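Local coordinates for protein mirolysin (Tannerella forsythia, PDB 6R7V) that is probably a zinc-dependent peptidase of the pappalysin family, made as a latent zymogen whose zinc is blocked by a cysteine switch, at residues A106-T119 and G141-N153. The protein carries 1 engineered substitution. Residues are numbered along the deposited sequence; the frame is centred on the assembly and turned at random. Where two conformers were deposited one is given.
Sequences ARRDPNGNTTNGIT and GGNNAWNTRRYLN
Pro110 and Asp109 pack by CH-pi contacts over one face of the Trp146 indole. Pro110 CD sits 3.8 Å from the centroid of the six-membered ring, 20° off its normal, while Asp109 CB stands over the same face 3.6 Å from Trp146 CH2. Thr115 meets the rim: its OG1, turned anti to the backbone N (chi1 -180°), lies in the indole plane at the ring edge, 3.6 Å from CH2 of Trp146, and also accepts from Gly117 N in an ST turn. Farther round, Thr119 CG2 approaches Trp146 CZ2 at 3.6 Å. Ala106 CB fits against the edge of the Tyr151 ring, 3.6 Å from CE1.

A hydrogen bond of 2.7 Å runs from Tyr151 OH to Arg108 O, the donor tilted 33° from the carbonyl plane. Asp109 OD1 accepts from Asn111 N, an Asx turn, and from Asn113 N on the opposite face of its plane; both bonds probably help hold the type I turn Asp109-Gly112, with Pro110 at its second position. Within the other segment, Asn153 holds the Trp146 backbone twice: OD1 takes its N-H and ND2 gives to its O.

Two surface loops thus pack together as they lead into strands 118-122 and 152-157, both paired in parallel with strand 45-55, whose His52 meets the indole edge-to-face and bonds Thr119 OG1 and Asn153 OD1; Leu307 of helix 304-307 packs on Tyr151.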
ATOM      1  N   ALA A 106       1.804  14.272   9.480  1.00 16.67           N
ATOM      2  CA  ALA A 106       2.910  15.142   9.852  1.00 16.82           C
ATOM      3  C   ALA A 106       2.423  16.438  10.470  1.00 18.29           C
ATOM      4  O   ALA A 106       1.377  16.957  10.099  1.00 16.92           O
ATOM      5  CB  ALA A 106       3.735  15.466   8.610  1.00 19.44           C
ATOM      6  N   ARG A 107       3.206  16.973  11.412  1.00 16.14           N
ATOM      7  CA  ARG A 107       2.914  18.236  12.062  1.00 16.52           C
ATOM      8  C   ARG A 107       4.013  19.252  11.785  1.00 17.89           C
ATOM      9  O   ARG A 107       3.878  20.429  12.120  1.00 19.18           O
ATOM     10  CB  ARG A 107       2.679  18.066  13.572  1.00 19.98           C
ATOM     11  CG  ARG A 107       1.463  17.185  13.885  1.00 21.67           C
ATOM     12  CD  ARG A 107       0.116  17.757  13.447  1.00 26.56           C
ATOM     13  NE  ARG A 107      -0.098  19.147  13.869  1.00 33.42           N
ATOM     14  CZ  ARG A 107      -0.575  19.523  15.053  1.00 54.93           C
ATOM     15  NH1 ARG A 107      -0.905  18.615  15.963  1.00 44.63           N
ATOM     16  NH2 ARG A 107      -0.728  20.811  15.333  1.00 48.42           N
ATOM     17  N   ARG A 108       5.094  18.791  11.148  1.00 17.21           N
ATOM     18  CA  ARG A 108       6.214  19.672  10.750  1.00 17.10           C
ATOM     19  C   ARG A 108       6.539  19.390   9.302  1.00 17.01           C
ATOM     20  O   ARG A 108       6.693  18.214   8.944  1.00 17.94           O
ATOM     21  CB  ARG A 108       7.447  19.430  11.632  1.00 18.97           C
ATOM     22  CG  ARG A 108       7.204  19.827  13.076  1.00 28.01           C
ATOM     23  CD  ARG A 108       8.297  19.345  13.962  1.00 38.51           C
ATOM     24  NE  ARG A 108       7.889  19.379  15.364  1.00 43.40           N
ATOM     25  CZ  ARG A 108       8.729  19.233  16.381  1.00 62.15           C
ATOM     26  NH1 ARG A 108      10.019  19.016  16.160  1.00 39.36           N
ATOM     27  NH2 ARG A 108       8.284  19.292  17.628  1.00 58.01           N
ATOM     28  N   ASP A 109       6.588  20.448   8.461  1.00 16.97           N
ATOM     29  CA  ASP A 109       6.840  20.249   7.037  1.00 15.85           C
ATOM     30  C   ASP A 109       8.364  20.187   6.803  1.00 18.91           C
ATOM     31  O   ASP A 109       9.123  20.360   7.759  1.00 17.86           O
ATOM     32  CB  ASP A 109       6.129  21.325   6.177  1.00 17.98           C
ATOM     33  CG  ASP A 109       6.734  22.715   6.154  1.00 22.61           C
ATOM     34  OD1 ASP A 109       7.867  22.894   6.677  1.00 19.73           O
ATOM     35  OD2 ASP A 109       6.057  23.648   5.640  1.00 25.64           O
ATOM     36  N   PRO A 110       8.851  19.967   5.571  1.00 17.40           N
ATOM     37  CA  PRO A 110      10.300  19.833   5.370  1.00 17.51           C
ATOM     38  C   PRO A 110      11.102  21.094   5.668  1.00 22.68           C
ATOM     39  O   PRO A 110      12.319  21.013   5.757  1.00 24.29           O
ATOM     40  CB  PRO A 110      10.403  19.478   3.887  1.00 18.49           C
ATOM     41  CG  PRO A 110       9.096  18.745   3.612  1.00 21.83           C
ATOM     42  CD  PRO A 110       8.114  19.591   4.342  1.00 18.20           C
ATOM     43  N   ASN A 111      10.438  22.258   5.802  1.00 18.78           N
ATOM     44  CA  ASN A 111      11.150  23.491   6.131  1.00 19.87           C
ATOM     45  C   ASN A 111      11.045  23.818   7.630  1.00 25.09           C
ATOM     46  O   ASN A 111      11.464  24.905   8.031  1.00 26.26           O
ATOM     47  CB  ASN A 111      10.654  24.681   5.278  1.00 22.31           C
ATOM     48  CG  ASN A 111      10.879  24.428   3.814  1.00 32.72           C
ATOM     49  OD1 ASN A 111      11.798  23.689   3.439  1.00 25.31           O
ATOM     50  ND2 ASN A 111      10.045  25.014   2.970  1.00 26.86           N
ATOM     51  N   GLY A 112      10.468  22.912   8.426  1.00 21.71           N
ATOM     52  CA  GLY A 112      10.324  23.134   9.867  1.00 22.76           C
ATOM     53  C   GLY A 112       9.100  23.946  10.251  1.00 25.54           C
ATOM     54  O   GLY A 112       8.965  24.369  11.412  1.00 27.25           O
ATOM     55  N   ASN A 113       8.205  24.188   9.287  1.00 21.00           N
ATOM     56  CA  ASN A 113       7.006  24.951   9.601  1.00 21.15           C
ATOM     57  C   ASN A 113       5.880  24.037  10.036  1.00 23.96           C
ATOM     58  O   ASN A 113       5.837  22.881   9.635  1.00 21.35           O
ATOM     59  CB  ASN A 113       6.581  25.777   8.409  1.00 24.24           C
ATOM     60  CG  ASN A 113       7.524  26.932   8.215  1.00 38.33           C
ATOM     61  OD1 ASN A 113       7.834  27.661   9.164  1.00 32.44           O
ATOM     62  ND2 ASN A 113       8.047  27.088   7.010  1.00 29.58           N
ATOM     63  N   THR A 114       4.962  24.568  10.844  1.00 23.60           N
ATOM     64  CA  THR A 114       3.796  23.825  11.304  0.53 22.85           C
ATOM     65  C   THR A 114       2.929  23.464  10.090  1.00 26.53           C
ATOM     66  O   THR A 114       2.829  24.244   9.124  1.00 26.33           O
ATOM     67  CB  THR A 114       3.063  24.681  12.366  0.53 31.36           C
ATOM     68  OG1 THR A 114       3.927  24.813  13.502  0.53 28.22           O
ATOM     69  CG2 THR A 114       1.730  24.081  12.820  0.53 31.23           C
ATOM     70  N   THR A 115       2.326  22.275  10.138  1.00 21.23           N
ATOM     71  CA  THR A 115       1.426  21.779   9.111  1.00 19.39           C
ATOM     72  C   THR A 115       0.420  20.860   9.802  1.00 20.00           C
ATOM     73  O   THR A 115       0.668  20.377  10.912  1.00 19.93           O
ATOM     74  CB  THR A 115       2.219  21.050   7.996  1.00 20.60           C
ATOM     75  OG1 THR A 115       1.297  20.587   7.008  1.00 21.26           O
ATOM     76  CG2 THR A 115       3.016  19.844   8.525  1.00 17.86           C
ATOM     77  N   ASN A 116      -0.671  20.571   9.117  1.00 18.59           N
ATOM     78  CA  ASN A 116      -1.642  19.571   9.576  1.00 19.38           C
ATOM     79  C   ASN A 116      -1.389  18.253   8.809  1.00 19.86           C
ATOM     80  O   ASN A 116      -2.114  17.283   9.040  1.00 19.32           O
ATOM     81  CB  ASN A 116      -3.099  20.047   9.384  1.00 20.62           C
ATOM     82  CG  ASN A 116      -3.492  20.305   7.935  1.00 31.85           C
ATOM     83  OD1 ASN A 116      -2.654  20.353   7.022  1.00 23.18           O
ATOM     84  ND2 ASN A 116      -4.786  20.484   7.689  1.00 32.27           N
ATOM     85  N   GLY A 117      -0.413  18.252   7.877  1.00 17.23           N
ATOM     86  CA  GLY A 117      -0.027  17.084   7.087  1.00 16.27           C
ATOM     87  C   GLY A 117      -0.901  16.859   5.862  1.00 18.45           C
ATOM     88  O   GLY A 117      -0.898  15.767   5.280  1.00 17.14           O
ATOM     89  N   ILE A 118      -1.694  17.883   5.482  1.00 17.06           N
ATOM     90  CA  ILE A 118      -2.539  17.845   4.299  1.00 17.08           C
ATOM     91  C   ILE A 118      -2.155  19.026   3.416  1.00 20.75           C
ATOM     92  O   ILE A 118      -2.163  20.191   3.886  1.00 21.24           O
ATOM     93  CB  ILE A 118      -4.039  17.881   4.670  1.00 19.15           C
ATOM     94  CG1 ILE A 118      -4.435  16.662   5.562  1.00 19.60           C
ATOM     95  CG2 ILE A 118      -4.920  17.983   3.394  1.00 19.80           C
ATOM     96  CD1 ILE A 118      -5.811  16.784   6.261  1.00 20.91           C
ATOM     97  N   THR A 119      -1.826  18.762   2.146  1.00 17.64           N
ATOM     98  CA  THR A 119      -1.571  19.852   1.200  1.00 16.38           C
ATOM     99  C   THR A 119      -2.717  19.876   0.206  1.00 18.34           C
ATOM    100  O   THR A 119      -3.368  18.851  -0.008  1.00 18.33           O
ATOM    101  CB  THR A 119      -0.236  19.723   0.476  1.00 18.77           C
ATOM    102  OG1 THR A 119      -0.259  18.609  -0.433  1.00 18.49           O
ATOM    103  CG2 THR A 119       0.966  19.603   1.434  1.00 18.20           C
ATOM    104  N   GLY A 141       1.619  19.597 -13.100  1.00 20.86           N
ATOM    105  CA  GLY A 141       0.242  19.758 -12.635  1.00 20.51           C
ATOM    106  C   GLY A 141      -0.099  19.066 -11.324  1.00 22.72           C
ATOM    107  O   GLY A 141      -1.248  19.102 -10.889  1.00 21.44           O
ATOM    108  N   GLY A 142       0.888  18.448 -10.684  1.00 19.18           N
ATOM    109  CA  GLY A 142       0.669  17.769  -9.418  1.00 18.52           C
ATOM    110  C   GLY A 142       1.320  18.498  -8.261  1.00 18.66           C
ATOM    111  O   GLY A 142       1.269  19.736  -8.169  1.00 17.61           O
ATOM    112  N   ASN A 143       1.954  17.736  -7.355  1.00 16.39           N
ATOM    113  CA  ASN A 143       2.627  18.375  -6.217  1.00 16.89           C
ATOM    114  C   ASN A 143       3.863  17.568  -5.829  1.00 19.24           C
ATOM    115  O   ASN A 143       3.767  16.349  -5.620  1.00 18.52           O
ATOM    116  CB  ASN A 143       1.675  18.553  -5.009  1.00 19.08           C
ATOM    117  CG  ASN A 143       2.238  19.452  -3.930  1.00 26.23           C
ATOM    118  OD1 ASN A 143       2.177  19.155  -2.729  1.00 26.76           O
ATOM    119  ND2 ASN A 143       2.849  20.544  -4.312  1.00 22.23           N
ATOM    120  N   ASN A 144       5.034  18.221  -5.787  1.00 18.19           N
ATOM    121  CA  ASN A 144       6.275  17.525  -5.427  1.00 17.23           C
ATOM    122  C   ASN A 144       6.176  16.818  -4.083  1.00 19.22           C
ATOM    123  O   ASN A 144       5.542  17.317  -3.148  1.00 20.28           O
ATOM    124  CB  ASN A 144       7.444  18.502  -5.336  1.00 17.74           C
ATOM    125  CG  ASN A 144       7.910  19.090  -6.638  1.00 26.03           C
ATOM    126  OD1 ASN A 144       7.466  18.730  -7.733  1.00 22.08           O
ATOM    127  ND2 ASN A 144       8.860  20.022  -6.552  1.00 24.98           N
ATOM    128  N   ALA A 145       6.836  15.669  -3.975  1.00 16.55           N
ATOM    129  CA  ALA A 145       6.886  14.949  -2.722  1.00 16.20           C
ATOM    130  C   ALA A 145       7.646  15.731  -1.661  1.00 18.18           C
ATOM    131  O   ALA A 145       8.537  16.536  -1.972  1.00 19.00           O
ATOM    132  CB  ALA A 145       7.591  13.616  -2.957  1.00 16.89           C
ATOM    133  N   TRP A 146       7.290  15.478  -0.403  1.00 17.07           N
ATOM    134  CA  TRP A 146       8.035  15.906   0.758  1.00 17.14           C
ATOM    135  C   TRP A 146       9.072  14.844   1.023  1.00 18.09           C
ATOM    136  O   TRP A 146       8.724  13.648   0.997  1.00 17.73           O
ATOM    137  CB  TRP A 146       7.123  16.014   1.975  1.00 15.82           C
ATOM    138  CG  TRP A 146       6.174  17.177   1.974  1.00 15.41           C
ATOM    139  CD1 TRP A 146       5.878  18.038   0.943  1.00 17.73           C
ATOM    140  CD2 TRP A 146       5.399  17.608   3.090  1.00 15.01           C
ATOM    141  NE1 TRP A 146       5.031  19.037   1.396  1.00 16.91           N
ATOM    142  CE2 TRP A 146       4.667  18.750   2.687  1.00 18.18           C
ATOM    143  CE3 TRP A 146       5.335  17.210   4.435  1.00 15.96           C
ATOM    144  CZ2 TRP A 146       3.847  19.454   3.570  1.00 17.46           C
ATOM    145  CZ3 TRP A 146       4.447  17.844   5.273  1.00 17.52           C
ATOM    146  CH2 TRP A 146       3.743  18.976   4.853  1.00 18.13           C
ATOM    147  N   ASN A 147      10.309  15.270   1.329  1.00 17.06           N
ATOM    148  CA  ASN A 147      11.446  14.388   1.635  1.00 16.29           C
ATOM    149  C   ASN A 147      10.990  12.899   1.872  1.00 17.75           C
ATOM    150  O   ASN A 147      10.565  12.540   2.977  1.00 16.87           O
ATOM    151  CB  ASN A 147      12.183  14.909   2.856  1.00 16.40           C
ATOM    152  CG  ASN A 147      13.453  14.132   3.145  1.00 19.39           C
ATOM    153  OD1 ASN A 147      13.721  13.059   2.570  1.00 20.03           O
ATOM    154  ND2 ASN A 147      14.216  14.625   4.107  1.00 22.03           N
ATOM    155  N   THR A 148      11.150  12.025   0.847  1.00 17.70           N
ATOM    156  CA  THR A 148      10.642  10.651   0.922  1.00 15.82           C
ATOM    157  C   THR A 148      11.420   9.759   1.895  1.00 18.80           C
ATOM    158  O   THR A 148      10.974   8.634   2.166  1.00 17.73           O
ATOM    159  CB  THR A 148      10.563  10.015  -0.463  1.00 17.60           C
ATOM    160  OG1 THR A 148      11.870  10.015  -1.036  1.00 17.85           O
ATOM    161  CG2 THR A 148       9.602  10.748  -1.369  1.00 17.28           C
ATOM    162  N   ARG A 149      12.545  10.266   2.442  1.00 17.15           N
ATOM    163  CA  ARG A 149      13.289   9.505   3.454  0.55 17.24           C
ATOM    164  C   ARG A 149      12.590   9.639   4.794  1.00 18.69           C
ATOM    165  O   ARG A 149      12.817   8.836   5.690  1.00 18.37           O
ATOM    166  CB  ARG A 149      14.716  10.046   3.598  0.55 18.32           C
ATOM    167  CG  ARG A 149      15.501  10.094   2.299  0.55 24.43           C
ATOM    168  CD  ARG A 149      16.901  10.672   2.487  0.55 25.71           C
ATOM    169  NE  ARG A 149      17.757   9.880   3.380  0.55 26.49           N
ATOM    170  CZ  ARG A 149      18.263   8.690   3.072  0.55 40.01           C
ATOM    171  NH1 ARG A 149      17.954   8.107   1.919  0.55 27.27           N
ATOM    172  NH2 ARG A 149      19.063   8.060   3.926  0.55 35.74           N
ATOM    173  N   ARG A 150      11.771  10.692   4.961  1.00 17.27           N
ATOM    174  CA  ARG A 150      11.150  11.001   6.237  1.00 17.02           C
ATOM    175  C   ARG A 150       9.636  10.906   6.256  1.00 18.36           C
ATOM    176  O   ARG A 150       9.080  10.741   7.342  1.00 18.72           O
ATOM    177  CB  ARG A 150      11.553  12.407   6.663  1.00 19.36           C
ATOM    178  CG  ARG A 150      13.055  12.455   6.977  1.00 25.19           C
ATOM    179  CD  ARG A 150      13.533  13.810   7.398  1.00 38.21           C
ATOM    180  NE  ARG A 150      14.929  13.954   6.992  1.00 57.85           N
ATOM    181  CZ  ARG A 150      15.676  15.026   7.215  1.00 75.35           C
ATOM    182  NH1 ARG A 150      15.178  16.064   7.876  1.00 64.12           N
ATOM    183  NH2 ARG A 150      16.928  15.070   6.783  1.00 64.70           N
ATOM    184  N   TYR A 151       8.979  11.071   5.119  1.00 15.06           N
ATOM    185  CA  TYR A 151       7.519  11.044   5.069  1.00 14.39           C
ATOM    186  C   TYR A 151       7.033  10.039   4.079  1.00 15.95           C
ATOM    187  O   TYR A 151       7.615   9.873   3.002  1.00 15.94           O
ATOM    188  CB  TYR A 151       6.961  12.419   4.581  1.00 14.48           C
ATOM    189  CG  TYR A 151       7.424  13.619   5.379  1.00 14.13           C
ATOM    190  CD1 TYR A 151       6.645  14.137   6.415  1.00 14.64           C
ATOM    191  CD2 TYR A 151       8.582  14.316   5.026  1.00 14.29           C
ATOM    192  CE1 TYR A 151       7.032  15.285   7.105  1.00 15.43           C
ATOM    193  CE2 TYR A 151       8.949  15.493   5.675  1.00 15.10           C
ATOM    194  CZ  TYR A 151       8.177  15.967   6.722  1.00 16.05           C
ATOM    195  OH  TYR A 151       8.576  17.095   7.388  1.00 17.32           O
ATOM    196  N   LEU A 152       5.906   9.403   4.414  1.00 13.65           N
ATOM    197  CA  LEU A 152       5.130   8.664   3.421  1.00 13.45           C
ATOM    198  C   LEU A 152       4.227   9.679   2.754  1.00 15.26           C
ATOM    199  O   LEU A 152       3.385  10.304   3.404  1.00 14.86           O
ATOM    200  CB  LEU A 152       4.304   7.518   4.022  1.00 14.11           C
ATOM    201  CG  LEU A 152       3.106   6.984   3.179  1.00 16.56           C
ATOM    202  CD1 LEU A 152       3.562   6.340   1.849  1.00 16.47           C
ATOM    203  CD2 LEU A 152       2.299   5.944   3.941  1.00 16.96           C
ATOM    204  N   ASN A 153       4.400   9.825   1.437  1.00 13.83           N
ATOM    205  CA  ASN A 153       3.594  10.716   0.611  1.00 13.80           C
ATOM    206  C   ASN A 153       2.440   9.952  -0.017  1.00 13.34           C
ATOM    207  O   ASN A 153       2.675   8.947  -0.709  1.00 13.97           O
ATOM    208  CB  ASN A 153       4.437  11.314  -0.505  1.00 14.58           C
ATOM    209  CG  ASN A 153       5.461  12.296  -0.041  1.00 15.94           C
ATOM    210  OD1 ASN A 153       5.278  13.520  -0.127  1.00 16.39           O
ATOM    211  ND2 ASN A 153       6.563  11.799   0.474  1.00 16.17           N
TER